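Long-range contacts in cell division control protein 4 (Saccharomyces cerevisiae, PDB 3V7D), which recognises phosphorylated target proteins, among them the CDK inhibitor SIC1, as the substrate-binding F-box subunit of an SCF E3 ubiquitin ligase: residues 307-312 / 331-336; 159-164 / 186-191; 267-272 / 291-296. The protein carries 1 engineered substitution. One frame throughout, in Å; residues are numbered along the deposited sequence.

From the N terminus, the F-box region comes first and the WD40 propeller follows, and all three contacts lie in the propeller. Residues 159-164 meet 186-191 in contact 2, closing a loop within WD repeat 2; 267-272 meet 291-296 in contact 3, closing one within repeat 4; and 307-312 meet 331-336 in contact 1, closing one within repeat 5. The three closures run in series, none nesting in or crossing another. Each ties the Gly-His loop entering a blade to that blade's third strand or, in contact 1, also to the turn leading into it. Contacts 3 and 1 occupy successive blades and touch, His309 CD2 lying 4.2 Å from Leu292 CD1, whereas contact 2 stays about 14 Å from contact 3 between nearest atoms.

Contact 1: 307-312 / 331-336; sequences SGHTDR and DTTIRI
Asp331 OD2 is gripped by two donors from residues 307-312, His309 ND1 at 2.9 Å and the backbone N of Thr310 at 3.0 Å. WD repeat 5 has the His-Asp-Ser part of the WD40 structural tetrad (His309, Asp331, Ser327), with Arg335 standing where the blades of contacts 2 and 3 have tryptophan; the pair links the loop before strand 313-319 to the turn leading into strand 334-338. The histidine N-H meets OD2 on its syn side, with an N-H...O angle of 155° and the oxygen lying in the ring plane; the Thr310 N-H takes the anti lone pair. Asp331 CG sits between its own backbone N and carbonyl carbon (chi1 65°), which turns the carboxylate across the histidine edge. Its other oxygen is occupied within the turn: Thr333 N donates to Asp331 OD1 at 2.8 Å, making an Asx turn, and Thr333 OG1 reaches the same atom from the same face of the carboxylate. An asparagine in place of Asp331 would probably leave either the His309 and Thr310 donors or the Thr333 donors facing an amide NH2, without their acceptor. At the far side of the imidazole, NE2 bonds to Ser327 OG, so both ring nitrogens are engaged and the ring's rotation is fixed. Arg335 lays its extended chain over one face, in a CH-pi contact with CD 3.7 Å from the His309 ring centroid. Beyond the ring the guanidinium covers the Gly308 peptide, Arg335 NH1 only 3.5 Å from Gly308 CA, where a CB would collide with it and also jam against the preceding carbonyl.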
ATOM      1  N   SER B 307     -25.778  13.811  -8.404  1.00 43.02           N
ATOM      2  CA  SER B 307     -26.327  15.049  -7.866  1.00 49.94           C
ATOM      3  C   SER B 307     -26.640  14.885  -6.390  1.00 46.57           C
ATOM      4  O   SER B 307     -26.992  13.795  -5.943  1.00 47.46           O
ATOM      5  CB  SER B 307     -27.610  15.427  -8.611  1.00 57.61           C
ATOM      6  OG  SER B 307     -27.419  15.392 -10.013  1.00 65.59           O
ATOM      7  N   GLY B 308     -26.529  15.972  -5.633  1.00 47.45           N
ATOM      8  CA  GLY B 308     -26.815  15.925  -4.212  1.00 51.13           C
ATOM      9  C   GLY B 308     -25.978  16.881  -3.382  1.00 52.89           C
ATOM     10  O   GLY B 308     -26.460  17.412  -2.382  1.00 54.23           O
ATOM     11  N   HIS B 309     -24.725  17.091  -3.779  1.00 45.58           N
ATOM     12  CA  HIS B 309     -23.889  18.082  -3.110  1.00 44.36           C
ATOM     13  C   HIS B 309     -24.547  19.450  -3.261  1.00 47.36           C
ATOM     14  O   HIS B 309     -25.198  19.723  -4.268  1.00 48.11           O
ATOM     15  CB  HIS B 309     -22.466  18.096  -3.683  1.00 43.73           C
ATOM     16  CG  HIS B 309     -21.577  17.019  -3.135  1.00 43.75           C
ATOM     17  ND1 HIS B 309     -21.124  17.016  -1.831  1.00 45.86           N
ATOM     18  CD2 HIS B 309     -21.046  15.917  -3.717  1.00 39.83           C
ATOM     19  CE1 HIS B 309     -20.362  15.955  -1.633  1.00 45.88           C
ATOM     20  NE2 HIS B 309     -20.298  15.272  -2.763  1.00 42.51           N
ATOM     21  N   THR B 310     -24.398  20.299  -2.250  1.00 47.59           N
ATOM     22  CA  THR B 310     -25.029  21.613  -2.275  1.00 50.91           C
ATOM     23  C   THR B 310     -24.025  22.719  -2.596  1.00 52.95           C
ATOM     24  O   THR B 310     -24.355  23.905  -2.544  1.00 52.93           O
ATOM     25  CB  THR B 310     -25.726  21.923  -0.943  1.00 51.35           C
ATOM     26  OG1 THR B 310     -24.807  21.698   0.133  1.00 50.02           O
ATOM     27  CG2 THR B 310     -26.945  21.020  -0.753  1.00 48.31           C
ATOM     28  N   ASP B 311     -22.800  22.327  -2.930  1.00 51.72           N
ATOM     29  CA  ASP B 311     -21.779  23.298  -3.311  1.00 52.17           C
ATOM     30  C   ASP B 311     -20.680  22.670  -4.173  1.00 52.86           C
ATOM     31  O   ASP B 311     -20.717  21.474  -4.464  1.00 52.82           O
ATOM     32  CB  ASP B 311     -21.189  23.975  -2.073  1.00 50.04           C
ATOM     33  CG  ASP B 311     -20.856  25.433  -2.316  1.00 53.46           C
ATOM     34  OD1 ASP B 311     -20.622  25.796  -3.486  1.00 56.31           O
ATOM     35  OD2 ASP B 311     -20.830  26.217  -1.345  1.00 53.29           O
ATOM     36  N   ARG B 312     -19.719  23.494  -4.583  1.00 53.79           N
ATOM     37  CA  ARG B 312     -18.649  23.096  -5.501  1.00 53.25           C
ATOM     38  C   ARG B 312     -17.981  21.761  -5.168  1.00 48.21           C
ATOM     39  O   ARG B 312     -17.723  21.458  -4.006  1.00 41.87           O
ATOM     40  CB  ARG B 312     -17.563  24.168  -5.530  1.00 56.93           C
ATOM     41  CG  ARG B 312     -17.998  25.519  -6.047  1.00 62.55           C
ATOM     42  CD  ARG B 312     -16.834  26.494  -5.974  1.00 62.26           C
ATOM     43  NE  ARG B 312     -17.039  27.667  -6.814  1.00 63.56           N
ATOM     44  CZ  ARG B 312     -16.125  28.612  -7.006  1.00 63.02           C
ATOM     45  NH1 ARG B 312     -14.937  28.520  -6.418  1.00 57.33           N
ATOM     46  NH2 ARG B 312     -16.397  29.648  -7.788  1.00 63.79           N
ATOM     47  N   ASP B 331     -19.272  22.033   0.405  1.00 44.61           N
ATOM     48  CA  ASP B 331     -20.341  21.885   1.393  1.00 43.43           C
ATOM     49  C   ASP B 331     -19.888  21.143   2.653  1.00 38.46           C
ATOM     50  O   ASP B 331     -20.707  20.804   3.501  1.00 41.18           O
ATOM     51  CB  ASP B 331     -21.599  21.234   0.787  1.00 45.03           C
ATOM     52  CG  ASP B 331     -21.376  19.792   0.329  1.00 45.63           C
ATOM     53  OD1 ASP B 331     -20.407  19.136   0.767  1.00 47.19           O
ATOM     54  OD2 ASP B 331     -22.199  19.306  -0.473  1.00 43.30           O
ATOM     55  N   THR B 332     -18.579  20.894   2.747  1.00 39.60           N
ATOM     56  CA  THR B 332     -17.938  20.226   3.887  1.00 34.10           C
ATOM     57  C   THR B 332     -18.197  18.721   3.957  1.00 38.67           C
ATOM     58  O   THR B 332     -17.708  18.052   4.867  1.00 36.35           O
ATOM     59  CB  THR B 332     -18.319  20.845   5.260  1.00 44.30           C
ATOM     60  OG1 THR B 332     -19.655  20.456   5.606  1.00 43.50           O
ATOM     61  CG2 THR B 332     -18.210  22.369   5.236  1.00 45.60           C
ATOM     62  N   THR B 333     -18.961  18.182   3.011  1.00 39.92           N
ATOM     63  CA  THR B 333     -19.277  16.758   3.049  1.00 40.00           C
ATOM     64  C   THR B 333     -18.447  15.953   2.057  1.00 40.04           C
ATOM     65  O   THR B 333     -17.932  16.487   1.069  1.00 37.97           O
ATOM     66  CB  THR B 333     -20.773  16.477   2.773  1.00 44.17           C
ATOM     67  OG1 THR B 333     -21.052  16.658   1.379  1.00 41.18           O
ATOM     68  CG2 THR B 333     -21.660  17.397   3.595  1.00 43.64           C
ATOM     69  N   ILE B 334     -18.321  14.662   2.342  1.00 36.85           N
ATOM     70  CA  ILE B 334     -17.732  13.709   1.416  1.00 35.55           C
ATOM     71  C   ILE B 334     -18.795  12.678   1.075  1.00 36.44           C
ATOM     72  O   ILE B 334     -19.449  12.142   1.969  1.00 38.24           O
ATOM     73  CB  ILE B 334     -16.545  12.977   2.046  1.00 35.63           C
ATOM     74  CG1 ILE B 334     -15.456  13.973   2.446  1.00 39.31           C
ATOM     75  CG2 ILE B 334     -15.994  11.941   1.086  1.00 34.22           C
ATOM     76  CD1 ILE B 334     -14.497  13.431   3.483  1.00 34.45           C
ATOM     77  N   ARG B 335     -18.975  12.399  -0.210  1.00 36.36           N
ATOM     78  CA  ARG B 335     -19.972  11.414  -0.615  1.00 40.56           C
ATOM     79  C   ARG B 335     -19.358  10.192  -1.276  1.00 37.10           C
ATOM     80  O   ARG B 335     -18.409  10.298  -2.047  1.00 37.10           O
ATOM     81  CB  ARG B 335     -21.034  12.040  -1.527  1.00 45.00           C
ATOM     82  CG  ARG B 335     -21.994  12.954  -0.788  1.00 44.56           C
ATOM     83  CD  ARG B 335     -23.105  13.449  -1.685  1.00 42.62           C
ATOM     84  NE  ARG B 335     -24.205  13.999  -0.899  1.00 46.78           N
ATOM     85  CZ  ARG B 335     -25.488  13.865  -1.221  1.00 50.22           C
ATOM     86  NH1 ARG B 335     -25.833  13.198  -2.315  1.00 48.29           N
ATOM     87  NH2 ARG B 335     -26.427  14.395  -0.451  1.00 48.48           N
ATOM     88  N   ILE B 336     -19.916   9.031  -0.957  1.00 37.42           N
ATOM     89  CA  ILE B 336     -19.504   7.776  -1.560  1.00 37.83           C
ATOM     90  C   ILE B 336     -20.624   7.308  -2.475  1.00 38.54           C
ATOM     91  O   ILE B 336     -21.774   7.207  -2.051  1.00 42.48           O
ATOM     92  CB  ILE B 336     -19.256   6.703  -0.485  1.00 38.50           C
ATOM     93  CG1 ILE B 336     -18.314   7.240   0.601  1.00 36.60           C
ATOM     94  CG2 ILE B 336     -18.711   5.428  -1.118  1.00 34.37           C
ATOM     95  CD1 ILE B 336     -16.928   7.585   0.101  1.00 37.12           C
TER

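Contact 2: 159-164 / 186-191; sequences SGHDGG and RVWDIK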
ATOM      1  N   SER B 159      10.215  24.490 -21.349  1.00 51.08           N
ATOM      2  CA  SER B 159       9.506  25.726 -21.672  1.00 50.94           C
ATOM      3  C   SER B 159       8.732  25.574 -22.974  1.00 49.77           C
ATOM      4  O   SER B 159       9.088  24.758 -23.824  1.00 51.67           O
ATOM      5  CB  SER B 159      10.488  26.889 -21.805  1.00 51.70           C
ATOM      6  OG  SER B 159      11.349  26.686 -22.909  1.00 52.79           O
ATOM      7  N   GLY B 160       7.678  26.367 -23.129  1.00 50.32           N
ATOM      8  CA  GLY B 160       6.857  26.308 -24.326  1.00 55.34           C
ATOM      9  C   GLY B 160       5.450  26.823 -24.092  1.00 58.87           C
ATOM     10  O   GLY B 160       4.851  27.433 -24.976  1.00 61.27           O
ATOM     11  N   HIS B 161       4.917  26.570 -22.900  1.00 50.89           N
ATOM     12  CA  HIS B 161       3.612  27.100 -22.531  1.00 53.49           C
ATOM     13  C   HIS B 161       3.628  28.627 -22.533  1.00 59.37           C
ATOM     14  O   HIS B 161       4.586  29.246 -22.074  1.00 60.96           O
ATOM     15  CB  HIS B 161       3.178  26.582 -21.158  1.00 53.03           C
ATOM     16  CG  HIS B 161       2.457  25.270 -21.200  1.00 56.03           C
ATOM     17  ND1 HIS B 161       1.290  25.086 -21.909  1.00 60.47           N
ATOM     18  CD2 HIS B 161       2.728  24.083 -20.608  1.00 51.44           C
ATOM     19  CE1 HIS B 161       0.878  23.838 -21.760  1.00 56.59           C
ATOM     20  NE2 HIS B 161       1.733  23.209 -20.975  1.00 53.05           N
ATOM     21  N   ASP B 162       2.562  29.223 -23.058  1.00 60.39           N
ATOM     22  CA  ASP B 162       2.426  30.674 -23.083  1.00 61.61           C
ATOM     23  C   ASP B 162       1.650  31.170 -21.867  1.00 60.04           C
ATOM     24  O   ASP B 162       1.463  32.372 -21.684  1.00 60.94           O
ATOM     25  CB  ASP B 162       1.741  31.120 -24.374  1.00 68.87           C
ATOM     26  CG  ASP B 162       2.540  30.756 -25.611  1.00 73.23           C
ATOM     27  OD1 ASP B 162       3.764  31.013 -25.629  1.00 72.26           O
ATOM     28  OD2 ASP B 162       1.947  30.199 -26.560  1.00 76.11           O
ATOM     29  N   GLY B 163       1.196  30.230 -21.042  1.00 58.16           N
ATOM     30  CA  GLY B 163       0.509  30.550 -19.804  1.00 52.82           C
ATOM     31  C   GLY B 163       1.005  29.668 -18.671  1.00 57.80           C
ATOM     32  O   GLY B 163       1.809  28.760 -18.890  1.00 60.13           O
ATOM     33  N   GLY B 164       0.532  29.935 -17.460  1.00 55.30           N
ATOM     34  CA  GLY B 164       0.934  29.161 -16.300  1.00 51.58           C
ATOM     35  C   GLY B 164       0.536  27.702 -16.411  1.00 48.85           C
ATOM     36  O   GLY B 164      -0.477  27.372 -17.024  1.00 47.45           O
ATOM     37  N   ARG B 186      -0.216  19.927 -23.643  1.00 55.47           N
ATOM     38  CA  ARG B 186       1.090  19.651 -24.227  1.00 55.68           C
ATOM     39  C   ARG B 186       1.674  18.308 -23.796  1.00 58.24           C
ATOM     40  O   ARG B 186       1.588  17.921 -22.630  1.00 62.09           O
ATOM     41  CB  ARG B 186       2.069  20.780 -23.908  1.00 56.82           C
ATOM     42  CG  ARG B 186       1.968  21.975 -24.845  1.00 63.71           C
ATOM     43  CD  ARG B 186       2.951  23.057 -24.436  1.00 69.18           C
ATOM     44  NE  ARG B 186       3.150  24.065 -25.474  1.00 76.38           N
ATOM     45  CZ  ARG B 186       2.367  25.125 -25.645  1.00 76.88           C
ATOM     46  NH1 ARG B 186       1.321  25.314 -24.853  1.00 78.07           N
ATOM     47  NH2 ARG B 186       2.628  25.993 -26.611  1.00 74.15           N
ATOM     48  N   VAL B 187       2.260  17.604 -24.756  1.00 55.88           N
ATOM     49  CA  VAL B 187       2.946  16.347 -24.493  1.00 55.95           C
ATOM     50  C   VAL B 187       4.445  16.599 -24.567  1.00 59.70           C
ATOM     51  O   VAL B 187       4.921  17.243 -25.501  1.00 62.09           O
ATOM     52  CB  VAL B 187       2.565  15.274 -25.529  1.00 53.52           C
ATOM     53  CG1 VAL B 187       3.288  13.964 -25.236  1.00 46.16           C
ATOM     54  CG2 VAL B 187       1.057  15.069 -25.554  1.00 53.21           C
ATOM     55  N   TRP B 188       5.186  16.099 -23.584  1.00 57.33           N
ATOM     56  CA  TRP B 188       6.619  16.348 -23.516  1.00 59.93           C
ATOM     57  C   TRP B 188       7.415  15.050 -23.457  1.00 59.31           C
ATOM     58  O   TRP B 188       6.948  14.045 -22.917  1.00 59.28           O
ATOM     59  CB  TRP B 188       6.961  17.191 -22.285  1.00 58.21           C
ATOM     60  CG  TRP B 188       6.139  18.435 -22.121  1.00 52.83           C
ATOM     61  CD1 TRP B 188       4.851  18.512 -21.681  1.00 48.04           C
ATOM     62  CD2 TRP B 188       6.562  19.783 -22.362  1.00 52.66           C
ATOM     63  NE1 TRP B 188       4.440  19.822 -21.646  1.00 50.91           N
ATOM     64  CE2 TRP B 188       5.473  20.623 -22.060  1.00 48.49           C
ATOM     65  CE3 TRP B 188       7.753  20.360 -22.813  1.00 53.34           C
ATOM     66  CZ2 TRP B 188       5.539  22.007 -22.191  1.00 47.08           C
ATOM     67  CZ3 TRP B 188       7.815  21.737 -22.943  1.00 50.47           C
ATOM     68  CH2 TRP B 188       6.716  22.544 -22.632  1.00 47.81           C
ATOM     69  N   ASP B 189       8.620  15.082 -24.013  1.00 54.00           N
ATOM     70  CA  ASP B 189       9.561  13.982 -23.874  1.00 53.34           C
ATOM     71  C   ASP B 189      10.763  14.493 -23.087  1.00 53.78           C
ATOM     72  O   ASP B 189      11.533  15.317 -23.583  1.00 53.96           O
ATOM     73  CB  ASP B 189      10.002  13.470 -25.249  1.00 58.58           C
ATOM     74  CG  ASP B 189      10.872  12.220 -25.166  1.00 65.00           C
ATOM     75  OD1 ASP B 189      11.836  12.191 -24.369  1.00 65.86           O
ATOM     76  OD2 ASP B 189      10.590  11.257 -25.908  1.00 67.58           O
ATOM     77  N   ILE B 190      10.919  14.001 -21.863  1.00 52.09           N
ATOM     78  CA  ILE B 190      12.013  14.434 -20.996  1.00 54.14           C
ATOM     79  C   ILE B 190      13.384  14.136 -21.604  1.00 59.57           C
ATOM     80  O   ILE B 190      14.290  14.967 -21.561  1.00 65.93           O
ATOM     81  CB  ILE B 190      11.915  13.785 -19.601  1.00 51.96           C
ATOM     82  CG1 ILE B 190      10.686  14.310 -18.863  1.00 50.62           C
ATOM     83  CG2 ILE B 190      13.159  14.076 -18.779  1.00 52.31           C
ATOM     84  CD1 ILE B 190      10.492  13.711 -17.486  1.00 49.54           C
ATOM     85  N   LYS B 191      13.522  12.954 -22.192  1.00 59.79           N
ATOM     86  CA  LYS B 191      14.809  12.520 -22.720  1.00 64.26           C
ATOM     87  C   LYS B 191      15.198  13.248 -24.002  1.00 66.49           C
ATOM     88  O   LYS B 191      16.363  13.225 -24.397  1.00 64.75           O
ATOM     89  CB  LYS B 191      14.824  11.005 -22.931  1.00 73.57           C
ATOM     90  CG  LYS B 191      14.620  10.206 -21.645  1.00 78.29           C
ATOM     91  CD  LYS B 191      14.314   8.737 -21.926  1.00 83.61           C
ATOM     92  CE  LYS B 191      13.178   8.588 -22.929  1.00 88.24           C
ATOM     93  NZ  LYS B 191      11.984   9.390 -22.529  1.00 89.20           N
TER
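Arg186 supplies the face packing, its extended chain running across one face of the His161 imidazole with CD 3.6 Å from the ring centroid and 14° off the normal, a CH-pi contact over the ring centre. Arg186 CG stands beside its backbone N, anti to the carbonyl carbon (chi1 -83°), which directs the chain from strand 185-189 onto the ring. Its guanidinium is turned well away from the imidazole plane and lies flat against the loop, with Gly160 O over the guanidinium face, 3.1 Å from Arg186 NH2; the angle there is too poor for a hydrogen bond.

Edge contacts come from Trp188. The rim of its six-membered ring points at the loop, Trp188 CZ3 touching Ser159 O at 3.4 Å, while CZ2 meets His161 CD2 at 3.8 Å with the two rings oblique to each other. Gly160 N lies near the indole plane, and a CB on Gly160 would press on both Trp188 and the preceding carbonyl.

Residues outside the two segments supply well-defined polar bonds. Asp182 OD2 accepts from His161 ND1 and Asp162 N and also forms a salt bridge with Arg186 NH1, so one carboxylate oxygen is shared by all three and brings the arginine NH1 and the histidine ND1 to the same atom. Ser178 OG bonds both His161 NE2 and Trp188 NE1, fixing how the two rings are turned. Histidine, aspartate, serine and tryptophan, drawn from the entry loop, the turn and two strands, make up the structural tetrad of a WD40 blade, here in WD repeat 2.

Contact 3: 267-272 / 291-296; sequences RGHMAS and TLIVWD
In WD repeat 4 the Gly-His loop before strand 273-279 folds over strand 292-296, the third of its blade, the ring of His269 reaching from the loop onto the strand's side chains. Ile293 meets the imidazole from one face: its CD1 lies 3.9 Å from the His269 ring centroid and only 12° off the normal, a CH-pi contact over the ring centre. Ile293 CG1 is anti to the carbonyl carbon and the chain runs on extended (chi2 -176°), carrying CD1 beneath the loop as far as Gly268 CA, 3.8 Å away. A side chain on Gly268 would clash with that methyl, which accounts geometrically for glycine here. The other branch, CG2, packs over a face of the Trp295 indole, so one isoleucine touches both aromatic groups.

Trp295 meets the loop with its edge. Arg267 O lies in the indole plane, 3.2 Å from Trp295 CH2, and Gly268 N sits near the same rim.

Across the contact the polar evidence is slight: His269 ND1 to Thr291 OG1 is a weak hydrogen bond, 3.4 Å long and bent to 125°, although the hydroxyl does lie in the ring plane. The stronger partner of ND1 is Asp289 OD2, which also accepts from Met270 N, while Asp289 OD1 bonds Thr291 OG1. On the other side of the imidazole, Ser285 OG bonds both His269 NE2 and Trp295 NE1, setting the rotation of both rings. The hydrogen-bonded series Trp295-Ser285-His269-Asp289 is the structural tetrad characteristic of WD40 propeller blades.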
ATOM      1  N   ARG B 267     -19.384  17.026 -22.997  1.00 62.87           N
ATOM      2  CA  ARG B 267     -20.170  18.120 -22.437  1.00 58.69           C
ATOM      3  C   ARG B 267     -21.214  17.581 -21.475  1.00 62.60           C
ATOM      4  O   ARG B 267     -21.765  16.497 -21.678  1.00 70.43           O
ATOM      5  CB  ARG B 267     -20.860  18.926 -23.538  1.00 55.43           C
ATOM      6  CG  ARG B 267     -19.946  19.834 -24.321  1.00 56.56           C
ATOM      7  CD  ARG B 267     -20.704  20.559 -25.424  1.00 60.93           C
ATOM      8  NE  ARG B 267     -20.059  20.379 -26.717  1.00 60.66           N
ATOM      9  CZ  ARG B 267     -18.951  21.013 -27.080  1.00 71.67           C
ATOM     10  NH1 ARG B 267     -18.370  21.864 -26.247  1.00 75.87           N
ATOM     11  NH2 ARG B 267     -18.424  20.799 -28.275  1.00 82.01           N
ATOM     12  N   GLY B 268     -21.485  18.348 -20.426  1.00 62.61           N
ATOM     13  CA  GLY B 268     -22.414  17.928 -19.396  1.00 64.69           C
ATOM     14  C   GLY B 268     -22.454  18.904 -18.237  1.00 67.02           C
ATOM     15  O   GLY B 268     -23.524  19.201 -17.706  1.00 76.25           O
ATOM     16  N   HIS B 269     -21.286  19.405 -17.846  1.00 59.19           N
ATOM     17  CA  HIS B 269     -21.197  20.338 -16.728  1.00 57.90           C
ATOM     18  C   HIS B 269     -21.589  21.765 -17.104  1.00 58.44           C
ATOM     19  O   HIS B 269     -21.446  22.180 -18.254  1.00 59.64           O
ATOM     20  CB  HIS B 269     -19.800  20.295 -16.105  1.00 57.83           C
ATOM     21  CG  HIS B 269     -19.516  19.023 -15.370  1.00 55.36           C
ATOM     22  ND1 HIS B 269     -20.239  18.630 -14.264  1.00 59.00           N
ATOM     23  CD2 HIS B 269     -18.605  18.047 -15.591  1.00 52.12           C
ATOM     24  CE1 HIS B 269     -19.776  17.471 -13.828  1.00 58.75           C
ATOM     25  NE2 HIS B 269     -18.786  17.096 -14.617  1.00 55.80           N
ATOM     26  N   MET B 270     -22.094  22.504 -16.121  1.00 58.29           N
ATOM     27  CA  MET B 270     -22.542  23.876 -16.331  1.00 58.68           C
ATOM     28  C   MET B 270     -21.530  24.857 -15.759  1.00 57.27           C
ATOM     29  O   MET B 270     -21.741  26.069 -15.788  1.00 60.81           O
ATOM     30  CB  MET B 270     -23.905  24.102 -15.675  1.00 57.50           C
ATOM     31  CG  MET B 270     -25.054  23.308 -16.291  1.00 60.88           C
ATOM     32  SD  MET B 270     -25.542  23.903 -17.926  1.00 96.80           S
ATOM     33  CE  MET B 270     -24.668  22.760 -18.992  1.00 49.79           C
ATOM     34  N   ALA B 271     -20.437  24.323 -15.228  1.00 49.75           N
ATOM     35  CA  ALA B 271     -19.385  25.148 -14.654  1.00 54.71           C
ATOM     36  C   ALA B 271     -18.043  24.439 -14.772  1.00 56.57           C
ATOM     37  O   ALA B 271     -17.977  23.291 -15.221  1.00 57.62           O
ATOM     38  CB  ALA B 271     -19.692  25.482 -13.203  1.00 55.78           C
ATOM     39  N   SER B 272     -16.983  25.135 -14.373  1.00 52.51           N
ATOM     40  CA  SER B 272     -15.619  24.648 -14.535  1.00 52.54           C
ATOM     41  C   SER B 272     -15.437  23.215 -14.043  1.00 48.40           C
ATOM     42  O   SER B 272     -15.970  22.833 -13.001  1.00 44.86           O
ATOM     43  CB  SER B 272     -14.638  25.575 -13.816  1.00 58.54           C
ATOM     44  OG  SER B 272     -13.354  24.984 -13.728  1.00 66.04           O
ATOM     45  N   THR B 291     -21.957  18.996  -9.147  1.00 45.40           N
ATOM     46  CA  THR B 291     -22.266  17.653  -9.620  1.00 43.05           C
ATOM     47  C   THR B 291     -21.024  16.928 -10.119  1.00 47.43           C
ATOM     48  O   THR B 291     -20.010  17.548 -10.446  1.00 41.23           O
ATOM     49  CB  THR B 291     -23.281  17.676 -10.781  1.00 49.31           C
ATOM     50  OG1 THR B 291     -22.649  18.196 -11.961  1.00 52.91           O
ATOM     51  CG2 THR B 291     -24.494  18.532 -10.430  1.00 44.57           C
ATOM     52  N   LEU B 292     -21.114  15.606 -10.184  1.00 50.86           N
ATOM     53  CA  LEU B 292     -20.085  14.817 -10.836  1.00 50.14           C
ATOM     54  C   LEU B 292     -20.702  14.028 -11.977  1.00 50.43           C
ATOM     55  O   LEU B 292     -21.893  13.720 -11.955  1.00 49.63           O
ATOM     56  CB  LEU B 292     -19.418  13.857  -9.855  1.00 45.11           C
ATOM     57  CG  LEU B 292     -18.784  14.477  -8.613  1.00 43.32           C
ATOM     58  CD1 LEU B 292     -19.745  14.390  -7.437  1.00 38.22           C
ATOM     59  CD2 LEU B 292     -17.481  13.780  -8.305  1.00 39.47           C
ATOM     60  N   ILE B 293     -19.891  13.704 -12.976  1.00 45.12           N
ATOM     61  CA  ILE B 293     -20.356  12.857 -14.062  1.00 49.32           C
ATOM     62  C   ILE B 293     -19.420  11.671 -14.251  1.00 50.64           C
ATOM     63  O   ILE B 293     -18.197  11.823 -14.233  1.00 54.51           O
ATOM     64  CB  ILE B 293     -20.505  13.642 -15.387  1.00 47.86           C
ATOM     65  CG1 ILE B 293     -21.503  14.789 -15.217  1.00 46.25           C
ATOM     66  CG2 ILE B 293     -20.972  12.721 -16.494  1.00 47.71           C
ATOM     67  CD1 ILE B 293     -21.785  15.562 -16.496  1.00 49.16           C
ATOM     68  N   VAL B 294     -20.005  10.487 -14.404  1.00 45.60           N
ATOM     69  CA  VAL B 294     -19.242   9.286 -14.707  1.00 47.39           C
ATOM     70  C   VAL B 294     -19.300   9.040 -16.206  1.00 50.92           C
ATOM     71  O   VAL B 294     -20.375   8.824 -16.762  1.00 58.06           O
ATOM     72  CB  VAL B 294     -19.806   8.061 -13.976  1.00 48.17           C
ATOM     73  CG1 VAL B 294     -18.927   6.844 -14.227  1.00 45.87           C
ATOM     74  CG2 VAL B 294     -19.930   8.342 -12.487  1.00 46.75           C
ATOM     75  N   TRP B 295     -18.144   9.082 -16.859  1.00 48.27           N
ATOM     76  CA  TRP B 295     -18.088   8.970 -18.311  1.00 50.71           C
ATOM     77  C   TRP B 295     -17.579   7.608 -18.771  1.00 55.27           C
ATOM     78  O   TRP B 295     -16.854   6.925 -18.048  1.00 54.41           O
ATOM     79  CB  TRP B 295     -17.180  10.053 -18.895  1.00 52.51           C
ATOM     80  CG  TRP B 295     -17.504  11.454 -18.470  1.00 55.00           C
ATOM     81  CD1 TRP B 295     -16.972  12.134 -17.412  1.00 52.76           C
ATOM     82  CD2 TRP B 295     -18.412  12.357 -19.112  1.00 58.26           C
ATOM     83  NE1 TRP B 295     -17.500  13.401 -17.350  1.00 53.09           N
ATOM     84  CE2 TRP B 295     -18.384  13.564 -18.385  1.00 58.69           C
ATOM     85  CE3 TRP B 295     -19.250  12.261 -20.226  1.00 62.75           C
ATOM     86  CZ2 TRP B 295     -19.166  14.663 -18.733  1.00 62.84           C
ATOM     87  CZ3 TRP B 295     -20.024  13.354 -20.572  1.00 65.12           C
ATOM     88  CH2 TRP B 295     -19.978  14.538 -19.827  1.00 66.68           C
ATOM     89  N   ASP B 296     -17.965   7.230 -19.985  1.00 60.72           N
ATOM     90  CA  ASP B 296     -17.407   6.063 -20.657  1.00 64.67           C
ATOM     91  C   ASP B 296     -16.651   6.568 -21.879  1.00 69.37           C
ATOM     92  O   ASP B 296     -17.242   6.798 -22.932  1.00 76.79           O
ATOM     93  CB  ASP B 296     -18.522   5.100 -21.077  1.00 67.92           C
ATOM     94  CG  ASP B 296     -17.993   3.768 -21.595  1.00 70.30           C
ATOM     95  OD1 ASP B 296     -16.979   3.752 -22.322  1.00 71.09           O
ATOM     96  OD2 ASP B 296     -18.603   2.727 -21.276  1.00 74.21           O
TER